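Local coordinates for tungstate ABC transporter, periplasmic tungstate-binding protein (Geobacter sulfurreducens, PDB 3LR1) that probably binds tungstate in the periplasm and passes it to an ABC transporter for uptake into the cell, at residues Asn84-Val89 with Ser125-Lys130; Gln152-Val157 with Thr168-Gly173; Gly173-Phe178 with Leu185-Gln190. All coordinates share one frame; numbering follows the deposited sequence.

Interaction 1: residues Asn84-Val89 with Ser125-Lys130; sequences NDFVIV and SGTHTK
The Phe86 ring meets the first turn of helix 126-137 at its rim. Thr127 OG1 lies at the ring edge, in the ring plane, 3.3 Å from Phe86 CE1. Lys130 approaches obliquely, and its CG lies 3.6 Å from Phe86 CE2. Only the aliphatic part of the lysine is used. Its CG is anti to the backbone N (chi1 175°), and this brings CB near CE2 and CZ, and CG near CE2 and CD2. The ring thus touches two residues one turn apart on the helix. Strand 86-89 and helix 126-130 run at 76° to each other, with axes 11.1 Å apart, and Phe86 is the only residue of 84-89 that touches the helix segment. Ser125 is the N-cap, and its OG accepts a nearly straight bond from His128 N (3.1 Å, 168°). The side chain of Thr127 is about 4 Å from a bound tungsten ion, so Phe86 is probably a second-shell neighbour of the ligand site of this periplasmic binding protein. No hydrogen bond joins the two segments. The contact rests on dispersion, helped perhaps by the weakly positive C-H edge of the ring facing the threonine oxygen.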
ATOM      1  N   ASN A  84       3.228  -6.726  -4.542  1.00 21.43           N
ATOM      2  CA  ASN A  84       4.023  -6.192  -3.488  1.00 21.37           C
ATOM      3  C   ASN A  84       4.185  -7.133  -2.293  1.00 22.15           C
ATOM      4  O   ASN A  84       3.440  -8.183  -2.177  1.00 23.11           O
ATOM      5  CB  ASN A  84       3.399  -4.876  -3.024  1.00 21.87           C
ATOM      6  CG  ASN A  84       4.433  -3.802  -2.653  1.00 21.14           C
ATOM      7  OD1 ASN A  84       5.612  -4.076  -2.418  1.00 22.12           O
ATOM      8  ND2 ASN A  84       3.952  -2.585  -2.513  1.00 17.59           N
ATOM      9  N   ASP A  85       5.135  -6.790  -1.413  1.00 20.54           N
ATOM     10  CA  ASP A  85       5.311  -7.592  -0.216  1.00 20.96           C
ATOM     11  C   ASP A  85       5.934  -6.782   0.928  1.00 19.96           C
ATOM     12  O   ASP A  85       6.413  -5.692   0.698  1.00 17.74           O
ATOM     13  CB  ASP A  85       6.129  -8.833  -0.499  1.00 22.77           C
ATOM     14  CG  ASP A  85       7.532  -8.539  -0.918  1.00 26.51           C
ATOM     15  OD1 ASP A  85       8.480  -9.063  -0.300  1.00 32.05           O
ATOM     16  OD2 ASP A  85       7.732  -7.768  -1.838  1.00 32.62           O
ATOM     17  N   PHE A  86       5.928  -7.324   2.140  1.00 18.51           N
ATOM     18  CA  PHE A  86       6.411  -6.556   3.251  1.00 19.52           C
ATOM     19  C   PHE A  86       7.835  -6.963   3.640  1.00 18.90           C
ATOM     20  O   PHE A  86       8.133  -8.155   3.735  1.00 20.66           O
ATOM     21  CB  PHE A  86       5.500  -6.699   4.443  1.00 19.48           C
ATOM     22  CG  PHE A  86       4.191  -5.984   4.282  1.00 21.64           C
ATOM     23  CD1 PHE A  86       4.140  -4.610   4.265  1.00 20.27           C
ATOM     24  CD2 PHE A  86       3.010  -6.709   4.236  1.00 21.16           C
ATOM     25  CE1 PHE A  86       2.915  -3.947   4.143  1.00 21.02           C
ATOM     26  CE2 PHE A  86       1.808  -6.075   4.096  1.00 20.58           C
ATOM     27  CZ  PHE A  86       1.765  -4.684   4.075  1.00 19.63           C
ATOM     28  N   VAL A  87       8.663  -5.977   3.976  1.00 17.68           N
ATOM     29  CA  VAL A  87      10.009  -6.245   4.469  1.00 16.29           C
ATOM     30  C   VAL A  87      10.296  -5.396   5.728  1.00 15.86           C
ATOM     31  O   VAL A  87       9.591  -4.435   6.036  1.00 15.51           O
ATOM     32  CB  VAL A  87      11.095  -5.930   3.343  1.00 16.59           C
ATOM     33  CG1 VAL A  87      10.952  -6.843   2.033  1.00 16.26           C
ATOM     34  CG2 VAL A  87      11.051  -4.482   2.932  1.00 13.68           C
ATOM     35  N   ILE A  88      11.319  -5.772   6.498  1.00 15.62           N
ATOM     36  CA  ILE A  88      11.757  -4.969   7.615  1.00 14.87           C
ATOM     37  C   ILE A  88      13.119  -4.380   7.208  1.00 15.76           C
ATOM     38  O   ILE A  88      14.078  -5.096   6.824  1.00 16.17           O
ATOM     39  CB  ILE A  88      11.829  -5.725   8.988  1.00 15.20           C
ATOM     40  CG1 ILE A  88      10.481  -6.445   9.285  1.00 15.79           C
ATOM     41  CG2 ILE A  88      12.260  -4.722  10.165  1.00 17.36           C
ATOM     42  CD1 ILE A  88      10.443  -7.443  10.423  1.00 14.39           C
ATOM     43  N   VAL A  89      13.181  -3.051   7.265  1.00 16.22           N
ATOM     44  CA  VAL A  89      14.372  -2.322   6.997  1.00 15.39           C
ATOM     45  C   VAL A  89      14.897  -1.681   8.281  1.00 16.35           C
ATOM     46  O   VAL A  89      14.182  -1.458   9.254  1.00 15.23           O
ATOM     47  CB  VAL A  89      14.175  -1.216   5.892  1.00 16.60           C
ATOM     48  CG1 VAL A  89      13.809  -1.835   4.467  1.00 15.06           C
ATOM     49  CG2 VAL A  89      13.221  -0.122   6.336  1.00 17.84           C
ATOM     50  N   SER A 125      -3.788   2.315   7.584  1.00 28.88           N
ATOM     51  CA  SER A 125      -3.364   1.680   6.349  1.00 27.47           C
ATOM     52  C   SER A 125      -3.310   0.168   6.405  1.00 27.05           C
ATOM     53  O   SER A 125      -3.234  -0.417   7.456  1.00 25.69           O
ATOM     54  CB  SER A 125      -2.008   2.220   5.980  1.00 27.86           C
ATOM     55  OG  SER A 125      -1.092   1.839   6.985  1.00 27.64           O
ATOM     56  N   GLY A 126      -3.318  -0.485   5.254  1.00 26.51           N
ATOM     57  CA  GLY A 126      -3.103  -1.930   5.249  1.00 26.20           C
ATOM     58  C   GLY A 126      -1.743  -2.289   5.867  1.00 25.77           C
ATOM     59  O   GLY A 126      -1.570  -3.407   6.382  1.00 25.43           O
ATOM     60  N   THR A 127      -0.772  -1.369   5.796  1.00 23.89           N
ATOM     61  CA  THR A 127       0.562  -1.650   6.357  1.00 23.76           C
ATOM     62  C   THR A 127       0.460  -1.705   7.892  1.00 23.62           C
ATOM     63  O   THR A 127       0.960  -2.640   8.541  1.00 23.34           O
ATOM     64  CB  THR A 127       1.638  -0.663   5.879  1.00 22.67           C
ATOM     65  OG1 THR A 127       1.864  -0.864   4.475  1.00 22.03           O
ATOM     66  CG2 THR A 127       2.997  -0.840   6.648  1.00 21.58           C
ATOM     67  N   HIS A 128      -0.244  -0.728   8.446  1.00 24.73           N
ATOM     68  CA  HIS A 128      -0.550  -0.717   9.874  1.00 25.25           C
ATOM     69  C   HIS A 128      -1.245  -1.990  10.328  1.00 24.86           C
ATOM     70  O   HIS A 128      -0.820  -2.627  11.267  1.00 24.11           O
ATOM     71  CB  HIS A 128      -1.414   0.496  10.230  1.00 25.93           C
ATOM     72  CG  HIS A 128      -1.528   0.740  11.708  1.00 28.57           C
ATOM     73  ND1 HIS A 128      -0.448   0.638  12.557  1.00 32.14           N
ATOM     74  CD2 HIS A 128      -2.573   1.132  12.481  1.00 30.02           C
ATOM     75  CE1 HIS A 128      -0.825   0.934  13.792  1.00 31.21           C
ATOM     76  NE2 HIS A 128      -2.111   1.236  13.772  1.00 30.69           N
ATOM     77  N   THR A 129      -2.334  -2.353   9.678  1.00 26.12           N
ATOM     78  CA  THR A 129      -3.057  -3.614   9.984  1.00 26.13           C
ATOM     79  C   THR A 129      -2.157  -4.848   9.958  1.00 25.02           C
ATOM     80  O   THR A 129      -2.271  -5.755  10.801  1.00 24.76           O
ATOM     81  CB  THR A 129      -4.171  -3.778   8.964  1.00 26.76           C
ATOM     82  OG1 THR A 129      -5.095  -2.733   9.180  1.00 27.54           O
ATOM     83  CG2 THR A 129      -4.867  -5.146   9.015  1.00 28.68           C
ATOM     84  N   LYS A 130      -1.255  -4.908   8.994  1.00 23.46           N
ATOM     85  CA  LYS A 130      -0.377  -6.049   8.892  1.00 22.73           C
ATOM     86  C   LYS A 130       0.589  -6.042  10.072  1.00 23.21           C
ATOM     87  O   LYS A 130       0.861  -7.106  10.699  1.00 21.25           O
ATOM     88  CB  LYS A 130       0.409  -6.063   7.570  1.00 23.03           C
ATOM     89  CG  LYS A 130       1.456  -7.197   7.456  1.00 26.56           C
ATOM     90  CD  LYS A 130       0.858  -8.566   7.224  1.00 33.41           C
ATOM     91  CE  LYS A 130       1.705  -9.658   7.868  1.00 37.53           C
ATOM     92  NZ  LYS A 130       2.132 -10.772   6.926  1.00 40.69           N
TER

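Interaction 2: residues Gln152-Val157 with Thr168-Gly173; sequences QGMGPV and TLTDRG
Met154, present as selenomethionine, reaches Thr170 by a bent chain. Its CG is anti to the backbone N (chi1 -165°), and further bends at chi2 and chi3 carry SE and CE along the strand, from Asp171 toward Leu169. Val157 CG1 is likewise anti to its backbone N (chi1 163°), which points it at Thr168. The Met154 and Thr170 side chains are nearly perpendicular. Met154 CG touches Thr170 OG1 at 3.4 Å, and SE lies 3.6 Å from the same oxygen. The methyl carbon CE reaches further along the strand, to 3.3 Å from Leu169 O. The methionine chain runs alongside the Asp171 side chain the opposite way, with CG 3.4 Å from Asp171 OD1. Val157 CG1 sits close against Thr168 OG1, at 3.2 Å. That hydroxyl is hydrogen-bonded to Ile119 O on strand 118-120. The fold here is a beta-alpha-beta crossover: strand 147-149, helix 154-164, then strand 167-171, with strand 118-120 between the two strands and parallel to both. The helix packs on the last strand through these side chains, and all the touching residues are buried. Thr170 OG1 donates to Asp171 O at 2.9 Å. An alanine here would remove this hydroxyl and the methyl, and would probably leave Asp171 O without that bond and Met154 SE less closely held. Asp171 is the N-cap of helix 172-178. Its OD1 is hydrogen-bonded to Thr174 OG1, and its OD2 to Asn84 ND2.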
ATOM      1  N   GLN A 152       1.536   8.793   9.663  1.00 28.89           N
ATOM      2  CA  GLN A 152       1.915   9.270   8.326  1.00 28.22           C
ATOM      3  C   GLN A 152       2.045   8.103   7.373  1.00 27.07           C
ATOM      4  O   GLN A 152       2.107   6.935   7.804  1.00 26.40           O
ATOM      5  CB  GLN A 152       3.255  10.005   8.355  1.00 28.79           C
ATOM      6  CG  GLN A 152       3.159  11.311   9.070  1.00 30.32           C
ATOM      7  CD  GLN A 152       4.348  12.253   8.816  1.00 32.56           C
ATOM      8  OE1 GLN A 152       4.374  13.018   7.821  1.00 34.76           O
ATOM      9  NE2 GLN A 152       5.305  12.227   9.731  1.00 30.61           N
ATOM     10  N   GLY A 153       2.137   8.452   6.086  1.00 25.91           N
ATOM     11  CA  GLY A 153       2.317   7.469   5.017  1.00 25.11           C
ATOM     12  C   GLY A 153       3.652   6.783   5.017  1.00 22.85           C
ATOM     13  O   GLY A 153       4.490   7.083   5.822  1.00 24.06           O
HETATM   14  N   MSE A 154       3.840   5.839   4.106  1.00 22.11           N
HETATM   15  CA  MSE A 154       5.050   5.038   4.106  1.00 21.50           C
HETATM   16  C   MSE A 154       6.313   5.882   3.871  1.00 21.11           C
HETATM   17  O   MSE A 154       7.367   5.651   4.485  1.00 21.52           O
HETATM   18  CB  MSE A 154       4.913   3.916   3.085  1.00 22.09           C
HETATM   19  CG  MSE A 154       5.906   2.860   3.231  1.00 21.64           C
HETATM   20 SE   MSE A 154       5.406   1.800   4.770  1.00 23.14          SE
HETATM   21  CE  MSE A 154       6.822   2.418   6.032  1.00 22.93           C
ATOM     22  N   GLY A 155       6.226   6.824   2.947  1.00 21.47           N
ATOM     23  CA  GLY A 155       7.353   7.655   2.573  1.00 22.14           C
ATOM     24  C   GLY A 155       7.885   8.411   3.764  1.00 22.28           C
ATOM     25  O   GLY A 155       9.094   8.358   4.103  1.00 23.14           O
ATOM     26  N   PRO A 156       6.995   9.131   4.443  1.00 22.50           N
ATOM     27  CA  PRO A 156       7.489   9.845   5.637  1.00 22.23           C
ATOM     28  C   PRO A 156       7.972   8.918   6.750  1.00 22.34           C
ATOM     29  O   PRO A 156       8.836   9.306   7.538  1.00 21.41           O
ATOM     30  CB  PRO A 156       6.275  10.648   6.103  1.00 23.24           C
ATOM     31  CG  PRO A 156       5.405  10.762   4.892  1.00 22.98           C
ATOM     32  CD  PRO A 156       5.820   9.770   3.849  1.00 22.56           C
ATOM     33  N   VAL A 157       7.411   7.701   6.831  1.00 21.00           N
ATOM     34  CA  VAL A 157       7.914   6.789   7.845  1.00 19.76           C
ATOM     35  C   VAL A 157       9.338   6.322   7.486  1.00 19.33           C
ATOM     36  O   VAL A 157      10.177   6.257   8.347  1.00 19.26           O
ATOM     37  CB  VAL A 157       6.921   5.637   8.107  1.00 19.84           C
ATOM     38  CG1 VAL A 157       7.636   4.485   8.839  1.00 18.83           C
ATOM     39  CG2 VAL A 157       5.699   6.265   8.942  1.00 21.79           C
ATOM     40  N   THR A 168      11.715  -0.280  10.614  1.00 16.90           N
ATOM     41  CA  THR A 168      10.339  -0.114  10.251  1.00 17.09           C
ATOM     42  C   THR A 168       9.912  -1.238   9.308  1.00 16.44           C
ATOM     43  O   THR A 168      10.763  -1.796   8.554  1.00 16.71           O
ATOM     44  CB  THR A 168      10.053   1.315   9.641  1.00 17.42           C
ATOM     45  OG1 THR A 168       8.623   1.511   9.620  1.00 17.60           O
ATOM     46  CG2 THR A 168      10.615   1.480   8.222  1.00 17.72           C
ATOM     47  N   LEU A 169       8.613  -1.552   9.352  1.00 16.19           N
ATOM     48  CA  LEU A 169       7.968  -2.446   8.447  1.00 16.20           C
ATOM     49  C   LEU A 169       7.498  -1.594   7.272  1.00 16.12           C
ATOM     50  O   LEU A 169       6.824  -0.572   7.461  1.00 17.25           O
ATOM     51  CB  LEU A 169       6.786  -3.156   9.119  1.00 17.24           C
ATOM     52  CG  LEU A 169       6.037  -4.138   8.255  1.00 17.61           C
ATOM     53  CD1 LEU A 169       6.850  -5.509   8.121  1.00 17.53           C
ATOM     54  CD2 LEU A 169       4.601  -4.342   8.817  1.00 23.63           C
ATOM     55  N   THR A 170       7.942  -1.966   6.069  1.00 14.83           N
ATOM     56  CA  THR A 170       7.617  -1.221   4.855  1.00 14.98           C
ATOM     57  C   THR A 170       7.212  -2.152   3.732  1.00 14.54           C
ATOM     58  O   THR A 170       7.678  -3.272   3.650  1.00 14.19           O
ATOM     59  CB  THR A 170       8.808  -0.281   4.379  1.00 15.30           C
ATOM     60  OG1 THR A 170       8.398   0.486   3.234  1.00 18.26           O
ATOM     61  CG2 THR A 170      10.064  -1.057   4.001  1.00 13.88           C
ATOM     62  N   ASP A 171       6.310  -1.700   2.845  1.00 15.16           N
ATOM     63  CA  ASP A 171       6.131  -2.429   1.588  1.00 16.08           C
ATOM     64  C   ASP A 171       7.439  -2.233   0.746  1.00 16.23           C
ATOM     65  O   ASP A 171       8.080  -1.180   0.825  1.00 15.48           O
ATOM     66  CB  ASP A 171       4.911  -1.923   0.858  1.00 17.22           C
ATOM     67  CG  ASP A 171       5.131  -0.573   0.269  1.00 17.03           C
ATOM     68  OD1 ASP A 171       5.059   0.413   1.033  1.00 19.13           O
ATOM     69  OD2 ASP A 171       5.372  -0.507  -0.987  1.00 17.34           O
ATOM     70  N   ARG A 172       7.831  -3.275  -0.018  1.00 18.01           N
ATOM     71  CA  ARG A 172       9.080  -3.269  -0.769  1.00 17.47           C
ATOM     72  C   ARG A 172       9.002  -2.252  -1.848  1.00 18.64           C
ATOM     73  O   ARG A 172      10.006  -1.615  -2.196  1.00 19.53           O
ATOM     74  CB  ARG A 172       9.304  -4.621  -1.382  1.00 19.44           C
ATOM     75  CG  ARG A 172      10.641  -4.799  -2.011  1.00 21.09           C
ATOM     76  CD  ARG A 172      10.604  -6.124  -2.861  1.00 22.86           C
ATOM     77  NE  ARG A 172      10.428  -7.312  -2.017  1.00 22.96           N
ATOM     78  CZ  ARG A 172      11.432  -7.967  -1.426  1.00 24.40           C
ATOM     79  NH1 ARG A 172      12.711  -7.583  -1.592  1.00 25.87           N
ATOM     80  NH2 ARG A 172      11.182  -9.043  -0.705  1.00 21.61           N
ATOM     81  N   GLY A 173       7.807  -2.069  -2.395  1.00 18.38           N
ATOM     82  CA  GLY A 173       7.674  -1.146  -3.522  1.00 18.62           C
ATOM     83  C   GLY A 173       8.132   0.246  -3.150  1.00 17.67           C
ATOM     84  O   GLY A 173       8.934   0.869  -3.854  1.00 19.23           O
TER

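Interaction 3: residues Gly173-Phe178 with Leu185-Gln190; sequences GTYNAF and LVILFQ
Tyr175 and Ile187 mark the nearest approach of the two backbones, with their CA atoms 8.8 Å apart. Tyr175 lies on helix 172-178, and Ile187 on strand 186-190. The six residues that join the segments form neither helix nor strand. Strand 186-190 runs antiparallel to strand 78-90, and Leu188 and Phe189 both face Ile88 there, a classic beta bulge. The gap between helix and strand is bridged by one large side chain. Tyr175 has CG anti to the backbone N (chi1 175°), which sends the ring out from the helix toward Leu185 and Val186. Its OH donates a hydrogen bond to Leu185 O at 2.9 Å. The hydroxyl meets the carbonyl at a bent 133° at the oxygen and stands somewhat out of its plane (21°). Leu185 O lies at the edge of the tyrosine ring, in its plane. The same hydroxyl passes Val186 CA at 3.5 Å. Ile187 comes to the ring obliquely, and its CG1 lies 3.7 Å from Tyr175 CE2, an apolar contact. Its CD1 sits a little further off, beside the same ring carbons. A water completes the link: it donates to Tyr175 OH at 3.0 Å and accepts from Ile187 N at 3.1 Å. Val89, Thr170 and Thr183 also touch the tyrosine, while Val87 is touched by Ile187. The phenol therefore uses its hydroxyl both ways, as donor to a carbonyl and as acceptor from water. Together these bonds serve two backbone polar groups, Leu185 O and Ile187 N, while the CE2 and CD2 side of the ring packs on Ile187 carbons.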
ATOM      1  N   GLY A 173       7.807  -2.069  -2.395  1.00 18.38           N
ATOM      2  CA  GLY A 173       7.674  -1.146  -3.522  1.00 18.62           C
ATOM      3  C   GLY A 173       8.132   0.246  -3.150  1.00 17.67           C
ATOM      4  O   GLY A 173       8.934   0.869  -3.854  1.00 19.23           O
ATOM      5  N   THR A 174       7.623   0.775  -2.051  1.00 18.73           N
ATOM      6  CA  THR A 174       8.015   2.110  -1.608  1.00 18.77           C
ATOM      7  C   THR A 174       9.529   2.194  -1.244  1.00 18.86           C
ATOM      8  O   THR A 174      10.240   3.114  -1.581  1.00 19.15           O
ATOM      9  CB  THR A 174       7.230   2.586  -0.344  1.00 19.66           C
ATOM     10  OG1 THR A 174       5.791   2.450  -0.485  1.00 20.27           O
ATOM     11  CG2 THR A 174       7.598   4.065  -0.039  1.00 18.46           C
ATOM     12  N   TYR A 175      10.005   1.220  -0.497  1.00 18.63           N
ATOM     13  CA  TYR A 175      11.428   1.118  -0.221  1.00 17.94           C
ATOM     14  C   TYR A 175      12.319   1.150  -1.494  1.00 17.70           C
ATOM     15  O   TYR A 175      13.303   1.902  -1.544  1.00 18.63           O
ATOM     16  CB  TYR A 175      11.691  -0.139   0.574  1.00 16.31           C
ATOM     17  CG  TYR A 175      13.217  -0.305   0.758  1.00 16.59           C
ATOM     18  CD1 TYR A 175      13.922   0.496   1.609  1.00 14.25           C
ATOM     19  CD2 TYR A 175      13.928  -1.169  -0.035  1.00 16.23           C
ATOM     20  CE1 TYR A 175      15.275   0.381   1.729  1.00 15.45           C
ATOM     21  CE2 TYR A 175      15.274  -1.267   0.054  1.00 17.63           C
ATOM     22  CZ  TYR A 175      15.937  -0.511   0.936  1.00 16.78           C
ATOM     23  OH  TYR A 175      17.283  -0.643   1.020  1.00 23.80           O
ATOM     24  N   ASN A 176      12.011   0.279  -2.479  1.00 19.03           N
ATOM     25  CA  ASN A 176      12.750   0.185  -3.735  1.00 19.73           C
ATOM     26  C   ASN A 176      12.780   1.560  -4.370  1.00 19.90           C
ATOM     27  O   ASN A 176      13.780   1.946  -4.922  1.00 19.65           O
ATOM     28  CB  ASN A 176      12.119  -0.801  -4.715  1.00 20.33           C
ATOM     29  CG  ASN A 176      12.401  -2.260  -4.407  1.00 24.37           C
ATOM     30  OD1 ASN A 176      13.275  -2.615  -3.583  1.00 26.68           O
ATOM     31  ND2 ASN A 176      11.683  -3.150  -5.141  1.00 29.78           N
ATOM     32  N   ALA A 177      11.678   2.307  -4.295  1.00 20.68           N
ATOM     33  CA  ALA A 177      11.633   3.655  -4.881  1.00 22.36           C
ATOM     34  C   ALA A 177      12.470   4.669  -4.084  1.00 22.54           C
ATOM     35  O   ALA A 177      12.996   5.624  -4.653  1.00 23.15           O
ATOM     36  CB  ALA A 177      10.160   4.160  -5.034  1.00 22.91           C
ATOM     37  N   PHE A 178      12.612   4.455  -2.772  1.00 22.36           N
ATOM     38  CA  PHE A 178      13.395   5.380  -1.899  1.00 21.65           C
ATOM     39  C   PHE A 178      14.902   4.983  -1.761  1.00 21.11           C
ATOM     40  O   PHE A 178      15.737   5.798  -1.366  1.00 21.12           O
ATOM     41  CB  PHE A 178      12.805   5.326  -0.473  1.00 21.63           C
ATOM     42  CG  PHE A 178      11.769   6.358  -0.187  1.00 23.19           C
ATOM     43  CD1 PHE A 178      10.636   6.455  -0.958  1.00 23.49           C
ATOM     44  CD2 PHE A 178      11.923   7.219   0.897  1.00 23.40           C
ATOM     45  CE1 PHE A 178       9.687   7.447  -0.689  1.00 25.16           C
ATOM     46  CE2 PHE A 178      10.978   8.171   1.171  1.00 25.70           C
ATOM     47  CZ  PHE A 178       9.853   8.260   0.395  1.00 24.19           C
ATOM     48  N   LEU A 185      18.924   2.990   4.867  1.00 17.94           N
ATOM     49  CA  LEU A 185      18.441   1.745   5.476  1.00 17.62           C
ATOM     50  C   LEU A 185      18.463   0.629   4.432  1.00 18.61           C
ATOM     51  O   LEU A 185      18.341   0.869   3.220  1.00 19.12           O
ATOM     52  CB  LEU A 185      17.032   1.895   6.054  1.00 17.65           C
ATOM     53  CG  LEU A 185      16.806   3.027   7.077  1.00 17.89           C
ATOM     54  CD1 LEU A 185      15.375   3.161   7.547  1.00 17.70           C
ATOM     55  CD2 LEU A 185      17.769   2.900   8.238  1.00 16.06           C
ATOM     56  N   VAL A 186      18.628  -0.593   4.907  1.00 18.75           N
ATOM     57  CA  VAL A 186      18.727  -1.730   4.051  1.00 19.11           C
ATOM     58  C   VAL A 186      17.682  -2.733   4.516  1.00 18.30           C
ATOM     59  O   VAL A 186      17.269  -2.714   5.674  1.00 17.62           O
ATOM     60  CB  VAL A 186      20.127  -2.377   4.122  1.00 19.04           C
ATOM     61  CG1 VAL A 186      21.224  -1.432   3.573  1.00 22.29           C
ATOM     62  CG2 VAL A 186      20.431  -2.797   5.525  1.00 22.82           C
ATOM     63  N   ILE A 187      17.295  -3.652   3.621  1.00 18.72           N
ATOM     64  CA  ILE A 187      16.425  -4.755   3.975  1.00 17.93           C
ATOM     65  C   ILE A 187      17.199  -5.734   4.874  1.00 18.35           C
ATOM     66  O   ILE A 187      18.212  -6.349   4.470  1.00 17.05           O
ATOM     67  CB  ILE A 187      15.864  -5.500   2.683  1.00 19.28           C
ATOM     68  CG1 ILE A 187      15.095  -4.552   1.747  1.00 18.27           C
ATOM     69  CG2 ILE A 187      15.005  -6.705   3.022  1.00 18.67           C
ATOM     70  CD1 ILE A 187      14.769  -5.216   0.386  1.00 18.04           C
ATOM     71  N   LEU A 188      16.684  -5.907   6.087  1.00 17.40           N
ATOM     72  CA  LEU A 188      17.269  -6.856   7.048  1.00 17.96           C
ATOM     73  C   LEU A 188      16.423  -8.098   7.216  1.00 18.08           C
ATOM     74  O   LEU A 188      16.927  -9.161   7.590  1.00 20.14           O
ATOM     75  CB  LEU A 188      17.495  -6.143   8.372  1.00 16.69           C
ATOM     76  CG  LEU A 188      18.550  -5.041   8.264  1.00 17.87           C
ATOM     77  CD1 LEU A 188      18.351  -4.070   9.434  1.00 15.08           C
ATOM     78  CD2 LEU A 188      19.999  -5.615   8.251  1.00 18.73           C
ATOM     79  N   PHE A 189      15.128  -8.000   6.978  1.00 18.39           N
ATOM     80  CA  PHE A 189      14.288  -9.188   6.927  1.00 19.31           C
ATOM     81  C   PHE A 189      13.302  -9.130   5.794  1.00 20.12           C
ATOM     82  O   PHE A 189      12.578  -8.143   5.645  1.00 17.87           O
ATOM     83  CB  PHE A 189      13.471  -9.400   8.204  1.00 19.89           C
ATOM     84  CG  PHE A 189      12.654 -10.638   8.142  1.00 20.82           C
ATOM     85  CD1 PHE A 189      13.221 -11.861   8.491  1.00 22.27           C
ATOM     86  CD2 PHE A 189      11.353 -10.615   7.647  1.00 22.06           C
ATOM     87  CE1 PHE A 189      12.496 -13.026   8.367  1.00 21.93           C
ATOM     88  CE2 PHE A 189      10.615 -11.800   7.523  1.00 22.15           C
ATOM     89  CZ  PHE A 189      11.200 -12.997   7.891  1.00 22.40           C
ATOM     90  N   GLN A 190      13.248 -10.218   5.018  1.00 22.44           N
ATOM     91  CA  GLN A 190      12.248 -10.389   3.989  1.00 25.55           C
ATOM     92  C   GLN A 190      11.735 -11.836   3.920  1.00 28.76           C
ATOM     93  O   GLN A 190      12.413 -12.774   4.324  1.00 28.30           O
ATOM     94  CB  GLN A 190      12.807  -9.949   2.654  1.00 27.03           C
ATOM     95  CG  GLN A 190      14.152 -10.594   2.252  1.00 27.15           C
ATOM     96  CD  GLN A 190      14.655  -9.924   0.985  1.00 29.34           C
ATOM     97  OE1 GLN A 190      13.917  -9.851   0.035  1.00 31.74           O
ATOM     98  NE2 GLN A 190      15.870  -9.368   0.999  1.00 28.25           N
TER
HETATM   99  O   HOH W   1      18.549  -3.373   0.830  1.00 29.97           O

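Overall arrangement
Along the chain the three interactions come in series, and interactions 2 and 3 share Gly173 and helix 172-178. Their centres lie 8 Å (1 and 2), 9 Å (2 and 3) and 11 Å (1 and 3) apart. All three reach one mixed sheet, where strands 167-171 and 186-190 run antiparallel to strand 78-90. Asp85 of interaction 1 forms a salt bridge with Arg172 of interaction 2, whose NH2 also bonds Gln190 OE1 of interaction 3. The side chains of Thr127 and Asp171 lie about 4 and 6 Å from a bound tungsten ion, that of Tyr175 about 12 Å. The contacts pack helices 126-137, 154-164 and 172-178 on strands of this sheet, near the probable tungstate site.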